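Local coordinates for protein F01G10.3, confirmed by transcript evidence (PDB 3K6J), which probably acts as an NAD+-dependent (3S)-3-hydroxyacyl-CoA dehydrogenase, within a multifunctional enzyme also assigned isomerase and lyase activities, and binds a zinc ion, at residues Y255-F269 with I350-L363. Residues are numbered along the deposited sequence; the frame is centred on the assembly and turned at random.
Sequences YGYLPHQIDKIITNF and IQIINDQDVINFML
I265 and I266 of helix 259-269 meet V358, I359 and M362 of helix 355-363 in a near-perpendicular helix-helix packing, the axes 9.9 Å apart at closest and crossing at -87°. It illustrates how the helical part of a 3-hydroxyacyl-CoA dehydrogenase, away from the zinc site, ties a helix of its C-terminal family region to one some eighty residues later. At this steep crossing the apolar contact rests on I265, I266, V358, I359 and M362: CG2 of I265 lies 3.7 Å from CD1 of I359, and the two side chains run alongside one another, pointing opposite ways. CD1 of I266 reaches CE of M362 at 3.5 Å, and helix 234-253 backs this cluster through Y244 and S248.

Aromatic rings close both ends. F269, its CG anti to the backbone N (chi1 180°), takes CD2 of L363 over one face in a CH-pi contact, 3.8 Å from the ring centroid. At the other end Y255 turns its edge to the face of F361 (planes at 75°), while CG1 of I352 packs against CE1 of Y255 at 3.5 Å; Y257 rests its hydroxyl end on CG2 of V358.

Polar links are few. A water bridges ND2 of N268 and OD1 of D355, and Y255 OH, which also bonds S348, donates to I350 O. A phenylalanine replacing Y255 would probably keep the ring packing but leave that carbonyl without this donor. The hydroxyl approaches from above the carbonyl plane, Y255 OH standing 2.8 Å from I350 O.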
ATOM      1  N   TYR A 255      -6.143 -27.306   6.623  1.00 50.52           N
ATOM      2  CA  TYR A 255      -6.214 -28.073   5.386  1.00 49.62           C
ATOM      3  C   TYR A 255      -4.778 -28.400   5.059  1.00 49.08           C
ATOM      4  O   TYR A 255      -3.877 -28.061   5.825  1.00 49.12           O
ATOM      5  CB  TYR A 255      -6.905 -27.261   4.282  1.00 49.85           C
ATOM      6  CG  TYR A 255      -8.259 -26.729   4.714  1.00 49.83           C
ATOM      7  CD1 TYR A 255      -9.430 -27.415   4.402  1.00 49.65           C
ATOM      8  CD2 TYR A 255      -8.366 -25.553   5.462  1.00 50.13           C
ATOM      9  CE1 TYR A 255     -10.676 -26.935   4.810  1.00 50.72           C
ATOM     10  CE2 TYR A 255      -9.602 -25.068   5.874  1.00 50.52           C
ATOM     11  CZ  TYR A 255     -10.756 -25.763   5.548  1.00 51.60           C
ATOM     12  OH  TYR A 255     -11.993 -25.279   5.958  1.00 53.00           O
ATOM     13  N   GLY A 256      -4.527 -29.076   3.956  1.00 48.21           N
ATOM     14  CA  GLY A 256      -3.159 -29.519   3.744  1.00 47.56           C
ATOM     15  C   GLY A 256      -2.380 -28.687   2.764  1.00 47.05           C
ATOM     16  O   GLY A 256      -1.384 -29.154   2.233  1.00 47.23           O
ATOM     17  N   TYR A 257      -2.826 -27.459   2.507  1.00 46.36           N
ATOM     18  CA  TYR A 257      -2.237 -26.674   1.415  1.00 45.43           C
ATOM     19  C   TYR A 257      -0.835 -26.156   1.734  1.00 44.63           C
ATOM     20  O   TYR A 257      -0.555 -25.728   2.846  1.00 44.09           O
ATOM     21  CB  TYR A 257      -3.157 -25.532   0.988  1.00 45.50           C
ATOM     22  CG  TYR A 257      -4.417 -25.969   0.262  1.00 45.40           C
ATOM     23  CD1 TYR A 257      -5.558 -26.334   0.970  1.00 45.37           C
ATOM     24  CD2 TYR A 257      -4.473 -25.993  -1.136  1.00 46.18           C
ATOM     25  CE1 TYR A 257      -6.721 -26.722   0.321  1.00 45.62           C
ATOM     26  CE2 TYR A 257      -5.650 -26.381  -1.808  1.00 46.30           C
ATOM     27  CZ  TYR A 257      -6.762 -26.745  -1.065  1.00 46.25           C
ATOM     28  OH  TYR A 257      -7.927 -27.134  -1.690  1.00 46.85           O
ATOM     29  N   LEU A 258       0.041 -26.254   0.738  1.00 44.00           N
ATOM     30  CA  LEU A 258       1.409 -25.782   0.837  1.00 43.56           C
ATOM     31  C   LEU A 258       1.489 -24.374   0.230  1.00 43.22           C
ATOM     32  O   LEU A 258       0.646 -24.002  -0.599  1.00 42.84           O
ATOM     33  CB  LEU A 258       2.376 -26.738   0.120  1.00 43.41           C
ATOM     34  CG  LEU A 258       2.222 -28.259   0.244  1.00 44.57           C
ATOM     35  CD1 LEU A 258       3.422 -28.997  -0.360  1.00 44.35           C
ATOM     36  CD2 LEU A 258       1.984 -28.703   1.692  1.00 45.41           C
ATOM     37  N   PRO A 259       2.499 -23.586   0.651  1.00 42.68           N
ATOM     38  CA  PRO A 259       2.613 -22.206   0.215  1.00 41.80           C
ATOM     39  C   PRO A 259       2.473 -22.003  -1.280  1.00 40.97           C
ATOM     40  O   PRO A 259       1.640 -21.202  -1.700  1.00 40.05           O
ATOM     41  CB  PRO A 259       4.001 -21.823   0.719  1.00 42.31           C
ATOM     42  CG  PRO A 259       4.034 -22.505   2.051  1.00 42.45           C
ATOM     43  CD  PRO A 259       3.424 -23.859   1.767  1.00 42.54           C
ATOM     44  N   HIS A 260       3.262 -22.721  -2.078  1.00 40.59           N
ATOM     45  CA  HIS A 260       3.222 -22.531  -3.535  1.00 39.96           C
ATOM     46  C   HIS A 260       1.849 -22.857  -4.126  1.00 39.10           C
ATOM     47  O   HIS A 260       1.523 -22.358  -5.186  1.00 38.98           O
ATOM     48  CB  HIS A 260       4.332 -23.319  -4.255  1.00 40.47           C
ATOM     49  CG  HIS A 260       4.128 -24.807  -4.233  1.00 42.12           C
ATOM     50  ND1 HIS A 260       4.381 -25.579  -3.115  1.00 43.12           N
ATOM     51  CD2 HIS A 260       3.662 -25.657  -5.180  1.00 42.67           C
ATOM     52  CE1 HIS A 260       4.092 -26.841  -3.381  1.00 44.55           C
ATOM     53  NE2 HIS A 260       3.653 -26.915  -4.626  1.00 44.74           N
ATOM     54  N   GLN A 261       1.050 -23.674  -3.434  1.00 38.63           N
ATOM     55  CA  GLN A 261      -0.300 -24.033  -3.911  1.00 38.33           C
ATOM     56  C   GLN A 261      -1.300 -22.894  -3.702  1.00 37.45           C
ATOM     57  O   GLN A 261      -2.023 -22.503  -4.628  1.00 37.26           O
ATOM     58  CB  GLN A 261      -0.812 -25.317  -3.261  1.00 38.20           C
ATOM     59  CG  GLN A 261       0.144 -26.478  -3.429  1.00 39.00           C
ATOM     60  CD  GLN A 261      -0.452 -27.783  -3.003  1.00 40.95           C
ATOM     61  OE1 GLN A 261      -0.895 -27.938  -1.860  1.00 42.45           O
ATOM     62  NE2 GLN A 261      -0.471 -28.748  -3.921  1.00 40.87           N
ATOM     63  N   ILE A 262      -1.318 -22.369  -2.485  1.00 36.44           N
ATOM     64  CA  ILE A 262      -2.066 -21.158  -2.156  1.00 35.42           C
ATOM     65  C   ILE A 262      -1.662 -19.976  -3.054  1.00 34.95           C
ATOM     66  O   ILE A 262      -2.516 -19.352  -3.692  1.00 35.08           O
ATOM     67  CB  ILE A 262      -1.858 -20.794  -0.684  1.00 35.62           C
ATOM     68  CG1 ILE A 262      -2.512 -21.875   0.190  1.00 34.90           C
ATOM     69  CG2 ILE A 262      -2.410 -19.382  -0.405  1.00 34.70           C
ATOM     70  CD1 ILE A 262      -1.877 -22.084   1.494  1.00 33.70           C
ATOM     71  N   ASP A 263      -0.368 -19.694  -3.121  1.00 33.77           N
ATOM     72  CA  ASP A 263       0.119 -18.569  -3.892  1.00 33.01           C
ATOM     73  C   ASP A 263      -0.250 -18.716  -5.370  1.00 33.08           C
ATOM     74  O   ASP A 263      -0.530 -17.722  -6.057  1.00 33.02           O
ATOM     75  CB  ASP A 263       1.622 -18.422  -3.712  1.00 32.95           C
ATOM     76  CG  ASP A 263       2.004 -17.919  -2.319  1.00 32.54           C
ATOM     77  OD1 ASP A 263       1.114 -17.690  -1.474  1.00 31.28           O
ATOM     78  OD2 ASP A 263       3.214 -17.743  -2.067  1.00 32.39           O
ATOM     79  N   LYS A 264      -0.291 -19.958  -5.846  1.00 32.49           N
ATOM     80  CA  LYS A 264      -0.578 -20.213  -7.245  1.00 31.99           C
ATOM     81  C   LYS A 264      -2.034 -19.941  -7.533  1.00 31.21           C
ATOM     82  O   LYS A 264      -2.366 -19.419  -8.580  1.00 30.64           O
ATOM     83  CB  LYS A 264      -0.201 -21.642  -7.639  1.00 32.60           C
ATOM     84  CG  LYS A 264      -0.342 -21.942  -9.120  1.00 33.98           C
ATOM     85  CD  LYS A 264       0.656 -21.138  -9.931  1.00 37.98           C
ATOM     86  CE  LYS A 264       0.470 -21.380 -11.415  1.00 40.94           C
ATOM     87  NZ  LYS A 264       1.413 -20.507 -12.142  1.00 44.05           N
ATOM     88  N   ILE A 265      -2.892 -20.267  -6.573  1.00 30.93           N
ATOM     89  CA  ILE A 265      -4.313 -20.041  -6.709  1.00 30.70           C
ATOM     90  C   ILE A 265      -4.615 -18.530  -6.720  1.00 30.91           C
ATOM     91  O   ILE A 265      -5.393 -18.039  -7.549  1.00 31.10           O
ATOM     92  CB  ILE A 265      -5.082 -20.782  -5.599  1.00 30.85           C
ATOM     93  CG1 ILE A 265      -5.015 -22.306  -5.835  1.00 31.08           C
ATOM     94  CG2 ILE A 265      -6.529 -20.307  -5.534  1.00 30.04           C
ATOM     95  CD1 ILE A 265      -5.404 -23.161  -4.594  1.00 32.61           C
ATOM     96  N   ILE A 266      -3.963 -17.807  -5.816  1.00 30.81           N
ATOM     97  CA  ILE A 266      -4.021 -16.350  -5.747  1.00 30.23           C
ATOM     98  C   ILE A 266      -3.519 -15.664  -7.025  1.00 30.14           C
ATOM     99  O   ILE A 266      -4.175 -14.749  -7.542  1.00 30.33           O
ATOM    100  CB  ILE A 266      -3.280 -15.840  -4.462  1.00 30.40           C
ATOM    101  CG1 ILE A 266      -4.083 -16.179  -3.194  1.00 29.94           C
ATOM    102  CG2 ILE A 266      -2.933 -14.372  -4.537  1.00 29.65           C
ATOM    103  CD1 ILE A 266      -5.396 -15.431  -3.034  1.00 31.55           C
ATOM    104  N   THR A 267      -2.378 -16.100  -7.551  1.00 29.89           N
ATOM    105  CA  THR A 267      -1.839 -15.458  -8.754  1.00 29.75           C
ATOM    106  C   THR A 267      -2.653 -15.849  -9.981  1.00 30.27           C
ATOM    107  O   THR A 267      -2.764 -15.067 -10.923  1.00 29.89           O
ATOM    108  CB  THR A 267      -0.315 -15.730  -8.980  1.00 29.80           C
ATOM    109  OG1 THR A 267      -0.097 -17.133  -9.178  1.00 29.81           O
ATOM    110  CG2 THR A 267       0.510 -15.247  -7.786  1.00 28.07           C
ATOM    111  N   ASN A 268      -3.223 -17.056  -9.960  1.00 30.16           N
ATOM    112  CA  ASN A 268      -4.167 -17.461 -11.008  1.00 31.02           C
ATOM    113  C   ASN A 268      -5.412 -16.574 -11.005  1.00 30.11           C
ATOM    114  O   ASN A 268      -5.914 -16.222 -12.054  1.00 30.19           O
ATOM    115  CB  ASN A 268      -4.598 -18.942 -10.882  1.00 31.03           C
ATOM    116  CG  ASN A 268      -3.517 -19.926 -11.325  1.00 31.32           C
ATOM    117  OD1 ASN A 268      -2.486 -19.550 -11.879  1.00 33.75           O
ATOM    118  ND2 ASN A 268      -3.755 -21.195 -11.060  1.00 31.68           N
ATOM    119  N   PHE A 269      -5.909 -16.233  -9.821  1.00 29.57           N
ATOM    120  CA  PHE A 269      -7.015 -15.282  -9.690  1.00 28.90           C
ATOM    121  C   PHE A 269      -6.637 -13.926 -10.320  1.00 28.53           C
ATOM    122  O   PHE A 269      -7.475 -13.248 -10.914  1.00 28.52           O
ATOM    123  CB  PHE A 269      -7.374 -15.125  -8.215  1.00 29.11           C
ATOM    124  CG  PHE A 269      -8.500 -14.156  -7.955  1.00 29.70           C
ATOM    125  CD1 PHE A 269      -9.839 -14.559  -8.087  1.00 29.47           C
ATOM    126  CD2 PHE A 269      -8.222 -12.847  -7.544  1.00 28.51           C
ATOM    127  CE1 PHE A 269     -10.876 -13.678  -7.816  1.00 30.13           C
ATOM    128  CE2 PHE A 269      -9.253 -11.939  -7.280  1.00 28.86           C
ATOM    129  CZ  PHE A 269     -10.585 -12.345  -7.420  1.00 30.84           C
ATOM    130  N   ILE A 350     -15.876 -26.541   7.816  1.00 59.81           N
ATOM    131  CA  ILE A 350     -16.028 -25.762   6.585  1.00 58.82           C
ATOM    132  C   ILE A 350     -15.382 -26.492   5.408  1.00 58.44           C
ATOM    133  O   ILE A 350     -14.215 -26.876   5.465  1.00 58.22           O
ATOM    134  CB  ILE A 350     -15.458 -24.329   6.745  1.00 58.83           C
ATOM    135  CG1 ILE A 350     -16.287 -23.539   7.763  1.00 58.54           C
ATOM    136  CG2 ILE A 350     -15.433 -23.604   5.405  1.00 58.42           C
ATOM    137  CD1 ILE A 350     -15.495 -22.496   8.535  1.00 58.48           C
ATOM    138  N   GLN A 351     -16.156 -26.677   4.345  1.00 58.06           N
ATOM    139  CA  GLN A 351     -15.725 -27.420   3.160  1.00 57.94           C
ATOM    140  C   GLN A 351     -14.847 -26.599   2.197  1.00 57.37           C
ATOM    141  O   GLN A 351     -15.281 -25.546   1.715  1.00 57.18           O
ATOM    142  CB  GLN A 351     -16.959 -27.929   2.394  1.00 58.22           C
ATOM    143  CG  GLN A 351     -17.769 -29.019   3.104  1.00 59.77           C
ATOM    144  CD  GLN A 351     -17.170 -30.411   2.914  1.00 61.54           C
ATOM    145  OE1 GLN A 351     -16.354 -30.865   3.730  1.00 62.43           O
ATOM    146  NE2 GLN A 351     -17.561 -31.090   1.823  1.00 60.37           N
ATOM    147  N   ILE A 352     -13.634 -27.095   1.916  1.00 56.47           N
ATOM    148  CA  ILE A 352     -12.780 -26.586   0.828  1.00 55.75           C
ATOM    149  C   ILE A 352     -12.331 -27.725  -0.107  1.00 55.66           C
ATOM    150  O   ILE A 352     -11.419 -28.490   0.221  1.00 55.35           O
ATOM    151  CB  ILE A 352     -11.521 -25.825   1.349  1.00 55.43           C
ATOM    152  CG1 ILE A 352     -11.893 -24.714   2.340  1.00 55.40           C
ATOM    153  CG2 ILE A 352     -10.714 -25.259   0.188  1.00 55.11           C
ATOM    154  CD1 ILE A 352     -12.657 -23.542   1.752  1.00 56.06           C
ATOM    155  N   ILE A 353     -12.959 -27.814  -1.279  1.00 55.58           N
ATOM    156  CA  ILE A 353     -12.717 -28.933  -2.205  1.00 55.60           C
ATOM    157  C   ILE A 353     -11.911 -28.552  -3.456  1.00 55.26           C
ATOM    158  O   ILE A 353     -11.205 -29.390  -4.032  1.00 55.65           O
ATOM    159  CB  ILE A 353     -14.050 -29.688  -2.596  1.00 55.71           C
ATOM    160  CG1 ILE A 353     -15.084 -28.736  -3.217  1.00 56.45           C
ATOM    161  CG2 ILE A 353     -14.661 -30.380  -1.367  1.00 55.69           C
ATOM    162  CD1 ILE A 353     -16.129 -29.407  -4.092  1.00 56.98           C
ATOM    163  N   ASN A 354     -12.002 -27.292  -3.867  1.00 54.50           N
ATOM    164  CA  ASN A 354     -11.406 -26.857  -5.131  1.00 53.50           C
ATOM    165  C   ASN A 354     -10.798 -25.450  -5.044  1.00 52.28           C
ATOM    166  O   ASN A 354     -10.871 -24.795  -3.997  1.00 51.71           O
ATOM    167  CB  ASN A 354     -12.446 -26.934  -6.253  1.00 53.96           C
ATOM    168  CG  ASN A 354     -13.669 -26.080  -5.972  1.00 55.65           C
ATOM    169  OD1 ASN A 354     -14.636 -26.543  -5.364  1.00 57.98           O
ATOM    170  ND2 ASN A 354     -13.624 -24.819  -6.392  1.00 56.71           N
ATOM    171  N   ASP A 355     -10.193 -25.014  -6.147  1.00 50.62           N
ATOM    172  CA  ASP A 355      -9.557 -23.702  -6.240  1.00 49.14           C
ATOM    173  C   ASP A 355     -10.524 -22.541  -5.913  1.00 48.38           C
ATOM    174  O   ASP A 355     -10.177 -21.627  -5.161  1.00 47.93           O
ATOM    175  CB  ASP A 355      -8.945 -23.509  -7.635  1.00 49.01           C
ATOM    176  CG  ASP A 355      -7.630 -24.266  -7.831  1.00 48.69           C
ATOM    177  OD1 ASP A 355      -6.899 -23.939  -8.795  1.00 48.73           O
ATOM    178  OD2 ASP A 355      -7.311 -25.179  -7.048  1.00 47.82           O
ATOM    179  N   GLN A 356     -11.736 -22.584  -6.466  1.00 47.41           N
ATOM    180  CA  GLN A 356     -12.727 -21.532  -6.209  1.00 46.44           C
ATOM    181  C   GLN A 356     -13.048 -21.365  -4.720  1.00 45.23           C
ATOM    182  O   GLN A 356     -13.099 -20.242  -4.239  1.00 45.63           O
ATOM    183  CB  GLN A 356     -13.997 -21.713  -7.060  1.00 46.79           C
ATOM    184  CG  GLN A 356     -14.926 -20.489  -7.093  1.00 49.22           C
ATOM    185  CD  GLN A 356     -14.189 -19.152  -7.352  1.00 51.55           C
ATOM    186  OE1 GLN A 356     -13.404 -19.033  -8.303  1.00 54.66           O
ATOM    187  NE2 GLN A 356     -14.455 -18.148  -6.512  1.00 50.69           N
ATOM    188  N   ASP A 357     -13.220 -22.467  -3.996  1.00 43.70           N
ATOM    189  CA  ASP A 357     -13.446 -22.431  -2.547  1.00 42.24           C
ATOM    190  C   ASP A 357     -12.276 -21.817  -1.778  1.00 41.24           C
ATOM    191  O   ASP A 357     -12.487 -21.108  -0.787  1.00 40.53           O
ATOM    192  CB  ASP A 357     -13.726 -23.834  -1.993  1.00 42.04           C
ATOM    193  CG  ASP A 357     -15.011 -24.453  -2.548  1.00 42.99           C
ATOM    194  OD1 ASP A 357     -15.120 -25.704  -2.516  1.00 44.66           O
ATOM    195  OD2 ASP A 357     -15.902 -23.711  -3.019  1.00 40.07           O
ATOM    196  N   VAL A 358     -11.055 -22.131  -2.219  1.00 39.78           N
ATOM    197  CA  VAL A 358      -9.832 -21.525  -1.685  1.00 38.90           C
ATOM    198  C   VAL A 358      -9.872 -19.984  -1.773  1.00 37.79           C
ATOM    199  O   VAL A 358      -9.678 -19.299  -0.767  1.00 37.77           O
ATOM    200  CB  VAL A 358      -8.561 -22.083  -2.410  1.00 38.79           C
ATOM    201  CG1 VAL A 358      -7.314 -21.307  -2.009  1.00 38.53           C
ATOM    202  CG2 VAL A 358      -8.377 -23.576  -2.096  1.00 39.78           C
ATOM    203  N   ILE A 359     -10.130 -19.470  -2.978  1.00 36.68           N
ATOM    204  CA  ILE A 359     -10.316 -18.041  -3.226  1.00 35.99           C
ATOM    205  C   ILE A 359     -11.418 -17.447  -2.333  1.00 35.41           C
ATOM    206  O   ILE A 359     -11.204 -16.433  -1.687  1.00 35.25           O
ATOM    207  CB  ILE A 359     -10.593 -17.750  -4.727  1.00 36.01           C
ATOM    208  CG1 ILE A 359      -9.309 -17.859  -5.560  1.00 36.30           C
ATOM    209  CG2 ILE A 359     -11.250 -16.381  -4.935  1.00 35.74           C
ATOM    210  CD1 ILE A 359      -8.121 -17.018  -5.061  1.00 36.34           C
ATOM    211  N   ASN A 360     -12.579 -18.098  -2.273  1.00 34.59           N
ATOM    212  CA  ASN A 360     -13.664 -17.632  -1.425  1.00 33.92           C
ATOM    213  C   ASN A 360     -13.275 -17.569   0.044  1.00 32.95           C
ATOM    214  O   ASN A 360     -13.616 -16.617   0.744  1.00 32.93           O
ATOM    215  CB  ASN A 360     -14.902 -18.514  -1.612  1.00 34.20           C
ATOM    216  CG  ASN A 360     -15.455 -18.436  -3.013  1.00 35.52           C
ATOM    217  OD1 ASN A 360     -15.069 -17.572  -3.804  1.00 37.66           O
ATOM    218  ND2 ASN A 360     -16.375 -19.333  -3.330  1.00 37.05           N
ATOM    219  N   PHE A 361     -12.573 -18.598   0.500  1.00 32.39           N
ATOM    220  CA  PHE A 361     -12.105 -18.707   1.887  1.00 31.69           C
ATOM    221  C   PHE A 361     -11.194 -17.529   2.254  1.00 31.21           C
ATOM    222  O   PHE A 361     -11.233 -17.024   3.384  1.00 31.47           O
ATOM    223  CB  PHE A 361     -11.370 -20.042   2.077  1.00 30.93           C
ATOM    224  CG  PHE A 361     -11.086 -20.397   3.521  1.00 31.59           C
ATOM    225  CD1 PHE A 361     -12.085 -20.937   4.339  1.00 31.08           C
ATOM    226  CD2 PHE A 361      -9.812 -20.224   4.063  1.00 31.80           C
ATOM    227  CE1 PHE A 361     -11.818 -21.287   5.684  1.00 30.20           C
ATOM    228  CE2 PHE A 361      -9.552 -20.555   5.406  1.00 32.12           C
ATOM    229  CZ  PHE A 361     -10.571 -21.096   6.213  1.00 29.79           C
ATOM    230  N   MET A 362     -10.380 -17.096   1.296  1.00 30.80           N
ATOM    231  CA  MET A 362      -9.489 -15.935   1.497  1.00 30.59           C
ATOM    232  C   MET A 362     -10.165 -14.576   1.295  1.00 29.64           C
ATOM    233  O   MET A 362     -10.016 -13.691   2.109  1.00 28.99           O
ATOM    234  CB  MET A 362      -8.249 -16.032   0.596  1.00 30.43           C
ATOM    235  CG  MET A 362      -7.122 -16.852   1.212  1.00 31.76           C
ATOM    236  SD  MET A 362      -5.807 -17.296   0.059  1.00 36.49           S
ATOM    237  CE  MET A 362      -6.650 -18.199  -1.210  1.00 30.67           C
ATOM    238  N   LEU A 363     -10.893 -14.422   0.195  1.00 29.18           N
ATOM    239  CA  LEU A 363     -11.382 -13.118  -0.221  1.00 29.36           C
ATOM    240  C   LEU A 363     -12.722 -12.676   0.398  1.00 30.01           C
ATOM    241  O   LEU A 363     -12.888 -11.504   0.743  1.00 30.46           O
ATOM    242  CB  LEU A 363     -11.414 -13.046  -1.749  1.00 28.99           C
ATOM    243  CG  LEU A 363     -10.164 -12.563  -2.531  1.00 28.88           C
ATOM    244  CD1 LEU A 363      -8.791 -12.752  -1.861  1.00 22.75           C
ATOM    245  CD2 LEU A 363     -10.178 -13.096  -3.943  1.00 25.80           C
TER
HETATM  246  O   HOH W   1      -6.318 -21.756 -10.092  1.00 38.29           O